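Local coordinates for giardin subunit alpha-1 (Giardia intestinalis, PDB 4EVF), which binds calcium and, in a calcium-dependent way, phospholipids such as phosphatidylserine, and is involved in attachment of the parasite to the intestinal mucosa, at residues Leu11-Glu20 with Leu50-Leu58; Ala27-Ile38 with Met68-Glu76. All blocks are in the same frame, centred on the assembly; numbering follows the deposited sequence.

Contact 1: Leu11-Glu20 with Leu50-Leu58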
loop_
_atom_site.group_PDB
_atom_site.type_symbol
_atom_site.label_atom_id
_atom_site.label_comp_id
_atom_site.label_asym_id
_atom_site.label_seq_id
_atom_site.Cartn_x
_atom_site.Cartn_y
_atom_site.Cartn_z
ATOM N N LEU A 11 2.314 -25.581 6.145
ATOM C CA LEU A 11 2.244 -25.066 4.783
ATOM C C LEU A 11 2.381 -26.157 3.725
ATOM O O LEU A 11 1.671 -26.145 2.722
ATOM C CB LEU A 11 3.283 -23.962 4.567
ATOM C CG LEU A 11 2.843 -22.621 5.154
ATOM C CD1 LEU A 11 4.034 -21.677 5.350
ATOM C CD2 LEU A 11 1.764 -21.990 4.273
ATOM N N LYS A 12 3.291 -27.099 3.952
ATOM C CA LYS A 12 3.501 -28.213 3.030
ATOM C C LYS A 12 2.205 -28.989 2.793
ATOM O O LYS A 12 1.854 -29.334 1.660
ATOM C CB LYS A 12 4.560 -29.162 3.599
ATOM C CG LYS A 12 4.888 -30.339 2.700
ATOM C CD LYS A 12 5.697 -29.895 1.491
ATOM C CE LYS A 12 5.993 -31.055 0.548
ATOM N NZ LYS A 12 6.606 -30.562 -0.724
ATOM N N GLN A 13 1.499 -29.267 3.877
ATOM C CA GLN A 13 0.291 -30.064 3.801
ATOM C C GLN A 13 -0.884 -29.280 3.213
ATOM O O GLN A 13 -1.779 -29.867 2.597
ATOM C CB GLN A 13 -0.047 -30.635 5.175
ATOM C CG GLN A 13 0.827 -31.812 5.544
ATOM C CD GLN A 13 0.935 -32.019 7.034
ATOM O OE1 GLN A 13 0.539 -31.159 7.823
ATOM N NE2 GLN A 13 1.482 -33.165 7.434
ATOM N N ALA A 14 -0.881 -27.964 3.403
ATOM C CA ALA A 14 -1.939 -27.131 2.844
ATOM C C ALA A 14 -1.738 -27.054 1.339
ATOM O O ALA A 14 -2.703 -27.061 0.570
ATOM C CB ALA A 14 -1.919 -25.735 3.468
ATOM N N ILE A 15 -0.474 -26.998 0.925
ATOM C CA ILE A 15 -0.119 -26.892 -0.488
ATOM C C ILE A 15 -0.434 -28.195 -1.195
ATOM O O ILE A 15 -0.946 -28.207 -2.322
ATOM C CB ILE A 15 1.379 -26.561 -0.671
ATOM C CG1 ILE A 15 1.681 -25.134 -0.203
ATOM C CG2 ILE A 15 1.787 -26.723 -2.122
ATOM C CD1 ILE A 15 3.158 -24.753 -0.328
ATOM N N ASP A 16 -0.118 -29.299 -0.523
ATOM C CA ASP A 16 -0.471 -30.622 -1.016
ATOM C C ASP A 16 -1.985 -30.757 -1.140
ATOM O O ASP A 16 -2.491 -31.333 -2.099
ATOM C CB ASP A 16 0.062 -31.702 -0.077
ATOM C CG ASP A 16 1.572 -31.858 -0.160
ATOM O OD1 ASP A 16 2.149 -31.578 -1.236
ATOM O OD2 ASP A 16 2.180 -32.279 0.850
ATOM N N ALA A 17 -2.702 -30.238 -0.151
ATOM C CA ALA A 17 -4.159 -30.271 -0.175
ATOM C C ALA A 17 -4.715 -29.270 -1.178
ATOM O O ALA A 17 -5.903 -29.302 -1.496
ATOM C CB ALA A 17 -4.720 -30.000 1.211
ATOM N N LYS A 18 -3.857 -28.382 -1.675
ATOM C CA LYS A 18 -4.295 -27.327 -2.577
ATOM C C LYS A 18 -5.373 -26.466 -1.910
ATOM O O LYS A 18 -6.253 -25.919 -2.574
ATOM C CB LYS A 18 -4.817 -27.931 -3.882
ATOM C CG LYS A 18 -3.789 -28.759 -4.627
ATOM C CD LYS A 18 -4.383 -29.385 -5.880
ATOM C CE LYS A 18 -3.328 -29.605 -6.957
ATOM N NZ LYS A 18 -2.162 -30.388 -6.464
ATOM N N ASP A 19 -5.285 -26.367 -0.588
ATOM C CA ASP A 19 -6.205 -25.603 0.230
ATOM C C ASP A 19 -5.796 -24.119 0.256
ATOM O O ASP A 19 -4.941 -23.720 1.039
ATOM C CB ASP A 19 -6.193 -26.195 1.642
ATOM C CG ASP A 19 -7.306 -25.659 2.527
ATOM O OD1 ASP A 19 -7.971 -24.669 2.146
ATOM O OD2 ASP A 19 -7.499 -26.233 3.628
ATOM N N GLU A 20 -6.422 -23.304 -0.590
ATOM C CA GLU A 20 -6.065 -21.886 -0.709
ATOM C C GLU A 20 -6.345 -21.070 0.545
ATOM O O GLU A 20 -5.503 -20.277 0.988
ATOM C CB GLU A 20 -6.778 -21.252 -1.904
ATOM C CG GLU A 20 -6.192 -21.642 -3.238
ATOM C CD GLU A 20 -6.885 -20.945 -4.394
ATOM O OE1 GLU A 20 -8.103 -20.669 -4.294
ATOM O OE2 GLU A 20 -6.208 -20.665 -5.398
ATOM N N LEU A 50 9.226 -21.865 -1.452
ATOM C CA LEU A 50 7.818 -21.872 -1.049
ATOM C C LEU A 50 6.872 -21.256 -2.090
ATOM O O LEU A 50 5.840 -21.847 -2.417
ATOM C CB LEU A 50 7.661 -21.214 0.323
ATOM C CG LEU A 50 6.309 -21.094 1.018
ATOM C CD1 LEU A 50 5.517 -22.391 0.983
ATOM C CD2 LEU A 50 6.535 -20.625 2.463
ATOM N N PRO A 51 7.211 -20.067 -2.610
ATOM C CA PRO A 51 6.434 -19.495 -3.719
ATOM C C PRO A 51 6.404 -20.395 -4.965
ATOM O O PRO A 51 5.374 -20.452 -5.637
ATOM C CB PRO A 51 7.159 -18.177 -4.023
ATOM C CG PRO A 51 8.510 -18.284 -3.307
ATOM C CD PRO A 51 8.232 -19.131 -2.111
ATOM N N ASP A 52 7.499 -21.089 -5.265
ATOM C CA ASP A 52 7.528 -22.009 -6.403
ATOM C C ASP A 52 6.599 -23.208 -6.190
ATOM O O ASP A 52 5.958 -23.684 -7.127
ATOM C CB ASP A 52 8.954 -22.501 -6.704
ATOM C CG ASP A 52 9.842 -21.417 -7.298
ATOM O OD1 ASP A 52 9.315 -20.348 -7.668
ATOM O OD2 ASP A 52 11.072 -21.636 -7.405
ATOM N N ASP A 53 6.526 -23.698 -4.959
ATOM C CA ASP A 53 5.656 -24.830 -4.663
ATOM C C ASP A 53 4.196 -24.392 -4.724
ATOM O O ASP A 53 3.354 -25.071 -5.317
ATOM C CB ASP A 53 6.007 -25.456 -3.307
ATOM C CG ASP A 53 6.962 -26.640 -3.439
ATOM O OD1 ASP A 53 7.409 -26.917 -4.570
ATOM O OD2 ASP A 53 7.267 -27.291 -2.413
ATOM N N ILE A 54 3.908 -23.239 -4.134
ATOM C CA ILE A 54 2.579 -22.640 -4.219
ATOM C C ILE A 54 2.119 -22.473 -5.674
ATOM O O ILE A 54 1.008 -22.869 -6.037
ATOM C CB ILE A 54 2.548 -21.285 -3.500
ATOM C CG1 ILE A 54 2.860 -21.477 -2.019
ATOM C CG2 ILE A 54 1.194 -20.591 -3.678
ATOM C CD1 ILE A 54 3.058 -20.186 -1.282
ATOM N N LYS A 55 2.979 -21.899 -6.506
ATOM C CA LYS A 55 2.641 -21.699 -7.910
ATOM C C LYS A 55 2.303 -23.020 -8.592
ATOM O O LYS A 55 1.370 -23.098 -9.390
ATOM C CB LYS A 55 3.785 -21.007 -8.655
ATOM C CG LYS A 55 3.535 -20.862 -10.146
ATOM C CD LYS A 55 4.636 -20.065 -10.821
ATOM C CE LYS A 55 4.306 -19.783 -12.286
ATOM N NZ LYS A 55 5.304 -18.869 -12.922
ATOM N N LYS A 56 3.068 -24.060 -8.277
ATOM C CA LYS A 56 2.848 -25.360 -8.896
ATOM C C LYS A 56 1.565 -26.022 -8.408
ATOM O O LYS A 56 0.949 -26.785 -9.142
ATOM C CB LYS A 56 4.044 -26.288 -8.667
ATOM C CG LYS A 56 5.347 -25.795 -9.292
ATOM C CD LYS A 56 6.423 -26.876 -9.256
ATOM C CE LYS A 56 7.832 -26.278 -9.326
ATOM N NZ LYS A 56 8.282 -25.916 -10.696
ATOM N N ALA A 57 1.179 -25.730 -7.160
ATOM C CA ALA A 57 0.006 -26.406 -6.592
ATOM C C ALA A 57 -1.324 -25.765 -6.967
ATOM O O ALA A 57 -2.345 -26.456 -7.070
ATOM C CB ALA A 57 0.135 -26.476 -5.081
ATOM N N LEU A 58 -1.318 -24.427 -7.093
ATOM C CA LEU A 58 -2.527 -23.699 -7.377
ATOM C C LEU A 58 -2.802 -23.456 -8.872
ATOM O O LEU A 58 -1.915 -23.485 -9.706
ATOM C CB LEU A 58 -2.520 -22.365 -6.589
ATOM C CG LEU A 58 -3.087 -22.428 -5.152
ATOM C CD1 LEU A 58 -2.903 -23.837 -4.601
ATOM C CD2 LEU A 58 -2.425 -21.395 -4.245
#
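I15 is the knob of this contact: it sits in a hole made by L50, I54, D53 and A57, and so locks helix 4-16 onto helix 50-57 in the predicted first annexin repeat. The short helical segments run nearly parallel, 21° apart. From CB, which points at the partner helix, the side chain forks. CG2, anti to the backbone N, presses on A57 CB at 3.4 Å, tighter than usual for carbons, and also faces the carbonyl O of D53. The other branch carries CD1 forward to L50 CD1 (3.6 Å) and, at about a right angle, to I54 CG1 (3.7 Å). One turn earlier L11 CD1 meets L50 CD2.

Beside it, the chain of K12, bent at chi2, brings NZ to D53 OD2, a long salt bridge of 3.7 Å; the same oxygen is held by the Y42 hydroxyl and K48. After the Schellman turn at K18, E20 lays CG against L58 CG (3.7 Å), while its carboxylate pairs with R283. No hydrogen bond joins the two segments. Cohesion therefore rests mainly on apolar fit around I15, with one long salt bridge beside it, while the carboxylates of D53 and E20 find their stronger partners outside the pair.

Contact 2: Ala27-Ile38 with Met68-Glu76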
loop_
_atom_site.group_PDB
_atom_site.type_symbol
_atom_site.label_atom_id
_atom_site.label_comp_id
_atom_site.label_asym_id
_atom_site.label_seq_id
_atom_site.Cartn_x
_atom_site.Cartn_y
_atom_site.Cartn_z
ATOM N N ALA A 27 -0.627 -17.678 6.313
ATOM C CA ALA A 27 0.073 -16.446 5.987
ATOM C C ALA A 27 -0.424 -15.307 6.873
ATOM O O ALA A 27 0.356 -14.444 7.272
ATOM C CB ALA A 27 -0.091 -16.105 4.515
ATOM N N SER A 28 -1.720 -15.328 7.193
ATOM C CA SER A 28 -2.371 -14.234 7.916
ATOM C C SER A 28 -1.934 -14.179 9.379
ATOM O O SER A 28 -2.082 -13.160 10.051
ATOM C CB SER A 28 -3.889 -14.402 7.855
ATOM O OG SER A 28 -4.351 -15.323 8.831
ATOM N N GLU A 29 -1.407 -15.297 9.864
ATOM C CA GLU A 29 -1.023 -15.439 11.261
ATOM C C GLU A 29 0.309 -14.764 11.591
ATOM O O GLU A 29 0.639 -14.582 12.763
ATOM C CB GLU A 29 -0.917 -16.926 11.598
ATOM C CG GLU A 29 -2.236 -17.651 11.627
ATOM C CD GLU A 29 -3.054 -17.242 12.823
ATOM O OE1 GLU A 29 -3.786 -16.234 12.732
ATOM O OE2 GLU A 29 -2.941 -17.915 13.870
ATOM N N TYR A 30 1.064 -14.403 10.557
ATOM C CA TYR A 30 2.465 -14.020 10.708
ATOM C C TYR A 30 2.852 -12.804 9.884
ATOM O O TYR A 30 2.390 -12.622 8.750
ATOM C CB TYR A 30 3.365 -15.185 10.303
ATOM C CG TYR A 30 3.143 -16.435 11.112
ATOM C CD1 TYR A 30 3.603 -16.525 12.420
ATOM C CD2 TYR A 30 2.466 -17.525 10.577
ATOM C CE1 TYR A 30 3.395 -17.659 13.167
ATOM C CE2 TYR A 30 2.254 -18.663 11.322
ATOM C CZ TYR A 30 2.729 -18.723 12.617
ATOM O OH TYR A 30 2.533 -19.851 13.371
ATOM N N SER A 31 3.735 -11.992 10.455
ATOM C CA SER A 31 4.212 -10.766 9.825
ATOM C C SER A 31 5.078 -11.090 8.620
ATOM O O SER A 31 5.445 -12.241 8.408
ATOM C CB SER A 31 5.069 -9.983 10.804
ATOM O OG SER A 31 6.294 -10.671 10.982
ATOM N N ALA A 32 5.429 -10.063 7.852
ATOM C CA ALA A 32 6.243 -10.261 6.660
ATOM C C ALA A 32 7.599 -10.861 7.041
ATOM O O ALA A 32 8.061 -11.805 6.407
ATOM C CB ALA A 32 6.421 -8.956 5.920
ATOM N N GLU A 33 8.214 -10.308 8.085
ATOM C CA GLU A 33 9.491 -10.799 8.603
ATOM C C GLU A 33 9.381 -12.248 9.058
ATOM O O GLU A 33 10.274 -13.057 8.786
ATOM C CB GLU A 33 9.964 -9.925 9.777
ATOM C CG GLU A 33 10.339 -8.487 9.390
ATOM C CD GLU A 33 9.145 -7.526 9.286
ATOM O OE1 GLU A 33 7.971 -7.946 9.432
ATOM O OE2 GLU A 33 9.396 -6.322 9.060
ATOM N N SER A 34 8.293 -12.578 9.751
ATOM C CA SER A 34 8.077 -13.951 10.219
ATOM C C SER A 34 7.877 -14.899 9.043
ATOM O O SER A 34 8.409 -16.004 9.025
ATOM C CB SER A 34 6.877 -14.047 11.166
ATOM O OG SER A 34 7.114 -13.410 12.414
ATOM N N ARG A 35 7.099 -14.475 8.054
ATOM C CA ARG A 35 6.945 -15.298 6.865
ATOM C C ARG A 35 8.256 -15.528 6.106
ATOM O O ARG A 35 8.423 -16.568 5.454
ATOM C CB ARG A 35 5.852 -14.743 5.948
ATOM C CG ARG A 35 4.473 -14.863 6.569
ATOM C CD ARG A 35 3.399 -14.438 5.578
ATOM N NE ARG A 35 3.823 -13.264 4.825
ATOM C CZ ARG A 35 3.331 -12.050 5.013
ATOM N NH1 ARG A 35 2.388 -11.859 5.922
ATOM N NH2 ARG A 35 3.772 -11.041 4.289
ATOM N N GLU A 36 9.186 -14.578 6.193
ATOM C CA GLU A 36 10.537 -14.790 5.633
ATOM C C GLU A 36 11.274 -15.941 6.337
ATOM O O GLU A 36 11.906 -16.774 5.686
ATOM C CB GLU A 36 11.376 -13.515 5.700
ATOM C CG GLU A 36 10.800 -12.333 4.911
ATOM C CD GLU A 36 11.726 -11.122 4.924
ATOM O OE1 GLU A 36 12.368 -10.867 5.970
ATOM O OE2 GLU A 36 11.828 -10.443 3.880
ATOM N N LYS A 37 11.207 -15.968 7.667
ATOM C CA LYS A 37 11.770 -17.072 8.451
ATOM C C LYS A 37 11.152 -18.396 8.022
ATOM O O LYS A 37 11.859 -19.383 7.794
ATOM C CB LYS A 37 11.530 -16.867 9.950
ATOM C CG LYS A 37 12.338 -15.752 10.576
ATOM C CD LYS A 37 12.295 -15.814 12.111
ATOM C CE LYS A 37 10.938 -15.396 12.666
ATOM N NZ LYS A 37 10.909 -15.334 14.167
ATOM N N ILE A 38 9.825 -18.414 7.911
ATOM C CA ILE A 38 9.104 -19.621 7.536
ATOM C C ILE A 38 9.531 -20.117 6.155
ATOM O O ILE A 38 9.737 -21.315 5.951
ATOM C CB ILE A 38 7.569 -19.389 7.560
ATOM C CG1 ILE A 38 7.107 -19.042 8.984
ATOM C CG2 ILE A 38 6.841 -20.611 7.015
ATOM C CD1 ILE A 38 5.668 -18.519 9.074
ATOM N N MET A 68 1.732 -16.446 -3.326
ATOM C CA MET A 68 3.167 -16.421 -3.635
ATOM C C MET A 68 3.852 -15.198 -3.055
ATOM O O MET A 68 4.900 -15.311 -2.420
ATOM C CB MET A 68 3.402 -16.427 -5.153
ATOM C CG MET A 68 2.926 -17.686 -5.862
ATOM S SD MET A 68 3.065 -17.554 -7.652
ATOM C CE MET A 68 4.835 -17.349 -7.883
ATOM N N ASP A 69 3.263 -14.030 -3.289
ATOM C CA ASP A 69 3.820 -12.764 -2.827
ATOM C C ASP A 69 4.059 -12.786 -1.319
ATOM O O ASP A 69 5.097 -12.321 -0.832
ATOM C CB ASP A 69 2.869 -11.600 -3.157
ATOM C CG ASP A 69 2.801 -11.285 -4.648
ATOM O OD1 ASP A 69 3.637 -11.791 -5.430
ATOM O OD2 ASP A 69 1.915 -10.496 -5.036
ATOM N N LEU A 70 3.083 -13.311 -0.584
ATOM C CA LEU A 70 3.155 -13.358 0.879
ATOM C C LEU A 70 4.345 -14.161 1.397
ATOM O O LEU A 70 4.769 -13.986 2.547
ATOM C CB LEU A 70 1.850 -13.889 1.472
ATOM C CG LEU A 70 0.655 -12.946 1.259
ATOM C CD1 LEU A 70 -0.674 -13.677 1.479
ATOM C CD2 LEU A 70 0.760 -11.713 2.154
ATOM N N PHE A 71 4.883 -15.036 0.552
ATOM C CA PHE A 71 6.042 -15.845 0.951
ATOM C C PHE A 71 7.273 -15.526 0.109
ATOM O O PHE A 71 8.286 -16.262 0.105
ATOM C CB PHE A 71 5.678 -17.330 0.989
ATOM C CG PHE A 71 4.737 -17.669 2.113
ATOM C CD1 PHE A 71 5.177 -17.612 3.427
ATOM C CD2 PHE A 71 3.403 -17.971 1.868
ATOM C CE1 PHE A 71 4.318 -17.894 4.474
ATOM C CE2 PHE A 71 2.542 -18.254 2.910
ATOM C CZ PHE A 71 2.991 -18.216 4.210
ATOM N N SER A 72 7.186 -14.384 -0.569
ATOM C CA SER A 72 8.297 -13.840 -1.330
ATOM C C SER A 72 8.912 -12.643 -0.614
ATOM O O SER A 72 8.436 -12.243 0.446
ATOM C CB SER A 72 7.824 -13.438 -2.724
ATOM O OG SER A 72 7.356 -14.582 -3.413
ATOM N N ASP A 73 9.972 -12.087 -1.192
ATOM C CA ASP A 73 10.593 -10.875 -0.661
ATOM C C ASP A 73 9.743 -9.672 -1.046
ATOM O O ASP A 73 9.566 -9.385 -2.236
ATOM C CB ASP A 73 12.017 -10.698 -1.189
ATOM C CG ASP A 73 12.776 -9.606 -0.451
ATOM O OD1 ASP A 73 13.701 -9.913 0.337
ATOM O OD2 ASP A 73 12.442 -8.429 -0.653
ATOM N N ARG A 74 9.215 -8.986 -0.039
ATOM C CA ARG A 74 8.250 -7.909 -0.253
ATOM C C ARG A 74 8.840 -6.701 -0.975
ATOM O O ARG A 74 8.100 -5.886 -1.512
ATOM C CB ARG A 74 7.626 -7.473 1.072
ATOM C CG ARG A 74 8.582 -6.730 2.015
ATOM C CD ARG A 74 7.961 -6.562 3.406
ATOM N NE ARG A 74 8.875 -5.903 4.339
ATOM C CZ ARG A 74 9.844 -6.535 4.993
ATOM N NH1 ARG A 74 10.014 -7.836 4.807
ATOM N NH2 ARG A 74 10.638 -5.872 5.829
ATOM N N HIS A 75 10.171 -6.590 -0.987
ATOM C CA HIS A 75 10.837 -5.491 -1.682
ATOM C C HIS A 75 10.990 -5.823 -3.160
ATOM O O HIS A 75 10.815 -4.952 -4.018
ATOM C CB HIS A 75 12.191 -5.186 -1.026
ATOM C CG HIS A 75 12.085 -4.943 0.446
ATOM N ND1 HIS A 75 12.779 -5.687 1.377
ATOM C CD2 HIS A 75 11.336 -4.062 1.152
ATOM C CE1 HIS A 75 12.470 -5.267 2.592
ATOM N NE2 HIS A 75 11.598 -4.282 2.484
ATOM N N GLU A 76 11.282 -7.090 -3.461
ATOM C CA GLU A 76 11.269 -7.561 -4.848
ATOM C C GLU A 76 9.857 -7.537 -5.427
ATOM O O GLU A 76 9.664 -7.213 -6.605
ATOM C CB GLU A 76 11.839 -8.974 -4.960
ATOM C CG GLU A 76 13.341 -9.020 -4.811
ATOM C CD GLU A 76 13.882 -10.438 -4.756
ATOM O OE1 GLU A 76 13.086 -11.391 -4.887
ATOM O OE2 GLU A 76 15.110 -10.599 -4.582
HETATM O O HOH W 1 7.713 -11.873 3.694
HETATM O O HOH W 2 5.915 -10.816 2.100
HETATM O O HOH W 3 9.337 -9.751 2.911
HETATM O O HOH W 4 12.932 -12.044 1.813
#
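L70 meets both A27 and R35 near the C-terminal end of helix 62-70, at the passage from the first to the second predicted annexin repeat. Its CD1 packs on A27 CB, while CD2 lies over one face of the R35 guanidinium; S31 O and A32 CA lie over the opposite face, so the flat group is sandwiched. The carbonyl O of L70 accepts a short, bent hydrogen bond from R35 NE (2.6 Å, 142°). A bend at chi3 (-40°) turns NE back to this oxygen, and water 2 sits at the guanidinium edge, on NH2.

The F71 ring stands almost perpendicular to that guanidinium. Its CE1 touches R35 CG at 3.7 Å, its CZ reaches A27 CB, also at 3.7 Å, and L11, L50 and I54 add to its apolar surroundings. S72 turns the chain: its OG donates to M68 O, which F71 N approaches from the opposite face. D73 then N-caps helix 74-87, with OD2 taking H75 N at 2.9 Å. Its OD1 lies 4.0 Å from E36 OE2, a pair of like charges bridged by water 4, which donates to both oxygens.

R74 closes the contact. Its first torsion (70°) sets CG between the backbone N and the carbonyl carbon, and the extended chain carries CD past A32 CB. E33 adds charge attraction from well out of the guanidinium plane; E36 OE2 lies near that plane, in a salt bridge at 3.3 Å from NH1. Outside the two segments D106 pairs with NE, and H75 CE1 lies over a face of the guanidinium. Between R74 and E36 sits water 3, which accepts from R74 N and NH1 and donates to E36 OE2 at 2.8 Å.

Contacts 1 and 2 alternate along the chain: 11-20, then 27-38, then 50-58, then 68-76. Their centres are 15 Å apart, and contact 1 lies farther from the centre of the chain, about 25 Å out against 15 Å. They touch directly. L11 CD1 meets I38 CG2 and L50 CD2 meets F71 CD1, both at 3.4 Å, and P51 packs on the F71-S72 turn. Between them they use all five helices from 4-16 to 62-70, which follow one another in the predicted first annexin repeat. Contact 1 joins the first of these to the fourth; contact 2 joins that interior, through F71, to a polar patch where R74 of helix 74-87, in the predicted second repeat, meets E33 and E36.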